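Local coordinates for protein Bm4233, isoform b (Brugia malayi, PDB 6ANY) that is a venom allergen-like protein of the CAP superfamily from a filarial parasite, a vaccine candidate for lymphatic filariasis that probably binds sterols, at residues V17-K22 with A99-G104. Sequence-based numbering, arbitrary orientation.
Sequences VRQNNK and AGTEAG
Q19 reaches from helix 10-28 to helix 99-108 and ends on the backbone of T101. Its CG stands anti to the backbone N (chi1 175°) and the chain continues extended, which carries the amide across the gap between two helix segments whose axes come no nearer than 9.7 Å. There NE2 donates to T101 O at 2.9 Å, with an N-H...O angle of 159°. The acceptor lies almost in the plane of the Q19 amide, while NE2 itself is tilted 18° from the T101 carbonyl plane. The other end of the amide turns to the helix backbone: OE1 sits 3.2 Å from T101 CA and 3.6 Å from G104 CA, where the glycine, one turn further on, presents no side chain. T101 packs its methyl alongside the same amide, CG2 lying 3.8 Å from Q19 OE1 and 4.1 Å from Q19 CB, whereas its OG1 makes a weak hydrogen bond to T98 O, in the residue just before the helix. The two segments run nearly parallel, as two helices of the CAP domain, an alpha-beta-alpha sandwich. Beneath them, V17 and N20 rest on I146 and A99 on I150, all against strand 145-153. A second glutamine, Q12, also links the helices, its OE1 accepting from G100 N, and N20 ND2 bonds to M138 O.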
# COMPACT_ATOMS: atom_id res chain seq x y z
N VAL A 17 -1.99 6.56 5.30
CA VAL A 17 -0.74 6.09 5.91
C VAL A 17 -1.00 5.25 7.16
O VAL A 17 -0.39 4.20 7.36
CB VAL A 17 0.20 7.29 6.23
CG1 VAL A 17 1.33 6.86 7.12
CG2 VAL A 17 0.79 7.83 4.96
N ARG A 18 -1.90 5.73 8.01
CA ARG A 18 -2.26 5.10 9.23
C ARG A 18 -2.89 3.76 8.97
O ARG A 18 -2.45 2.76 9.61
CB ARG A 18 -3.23 5.98 10.06
CG ARG A 18 -2.51 7.17 10.65
CD ARG A 18 -3.39 8.30 11.07
NE ARG A 18 -2.60 9.49 11.49
CZ ARG A 18 -3.11 10.67 11.87
NH1 ARG A 18 -4.44 10.91 11.94
NH2 ARG A 18 -2.27 11.64 12.19
N GLN A 19 -3.81 3.69 8.00
CA GLN A 19 -4.39 2.39 7.61
C GLN A 19 -3.35 1.38 7.09
O GLN A 19 -3.34 0.22 7.51
CB GLN A 19 -5.55 2.52 6.57
CG GLN A 19 -6.07 1.19 6.06
CD GLN A 19 -7.00 1.33 4.85
OE1 GLN A 19 -6.58 1.86 3.81
NE2 GLN A 19 -8.24 0.86 4.97
N ASN A 20 -2.53 1.79 6.15
CA ASN A 20 -1.56 0.87 5.53
C ASN A 20 -0.54 0.39 6.58
O ASN A 20 -0.18 -0.75 6.58
CB ASN A 20 -0.87 1.55 4.34
CG ASN A 20 -0.29 0.55 3.33
OD1 ASN A 20 -0.11 0.95 2.15
ND2 ASN A 20 0.08 -0.71 3.77
N ASN A 21 -0.18 1.25 7.54
CA ASN A 21 0.78 0.90 8.58
C ASN A 21 0.12 0.02 9.60
O ASN A 21 0.75 -0.89 10.15
CB ASN A 21 1.36 2.11 9.27
CG ASN A 21 2.44 2.76 8.51
OD1 ASN A 21 3.18 2.11 7.73
ND2 ASN A 21 2.54 4.08 8.67
N LYS A 22 -1.13 0.28 9.92
CA LYS A 22 -1.91 -0.65 10.76
C LYS A 22 -1.98 -2.07 10.16
O LYS A 22 -1.74 -3.08 10.86
CB LYS A 22 -3.31 -0.15 11.00
CG LYS A 22 -4.21 -1.14 11.73
CD LYS A 22 -5.49 -0.43 12.16
CE LYS A 22 -6.52 -1.34 12.84
NZ LYS A 22 -7.42 -0.58 13.76
N ALA A 99 -11.70 7.80 0.01
CA ALA A 99 -11.25 7.08 -1.22
C ALA A 99 -10.01 6.22 -0.96
O ALA A 99 -9.97 5.04 -1.36
CB ALA A 99 -10.98 8.02 -2.33
N GLY A 100 -9.00 6.80 -0.28
CA GLY A 100 -7.73 6.11 -0.04
C GLY A 100 -7.85 4.89 0.81
O GLY A 100 -7.27 3.86 0.49
N THR A 101 -8.71 4.95 1.82
CA THR A 101 -8.87 3.85 2.76
C THR A 101 -9.79 2.77 2.18
O THR A 101 -9.66 1.56 2.50
CB THR A 101 -9.41 4.34 4.14
OG1 THR A 101 -10.57 5.18 3.98
CG2 THR A 101 -8.31 5.02 4.92
N GLU A 102 -10.73 3.17 1.35
CA GLU A 102 -11.51 2.19 0.65
C GLU A 102 -10.64 1.44 -0.34
O GLU A 102 -10.77 0.20 -0.51
CB GLU A 102 -12.70 2.85 -0.07
CG GLU A 102 -13.92 3.18 0.81
CD GLU A 102 -14.41 1.91 1.54
OE1 GLU A 102 -14.95 0.98 0.90
OE2 GLU A 102 -14.13 1.79 2.75
N ALA A 103 -9.77 2.18 -1.04
CA ALA A 103 -8.85 1.53 -1.94
C ALA A 103 -7.88 0.58 -1.24
O ALA A 103 -7.53 -0.45 -1.80
CB ALA A 103 -8.06 2.56 -2.71
N GLY A 104 -7.46 0.90 -0.04
CA GLY A 104 -6.46 0.10 0.69
C GLY A 104 -7.14 -1.15 1.12
O GLY A 104 -6.58 -2.23 1.04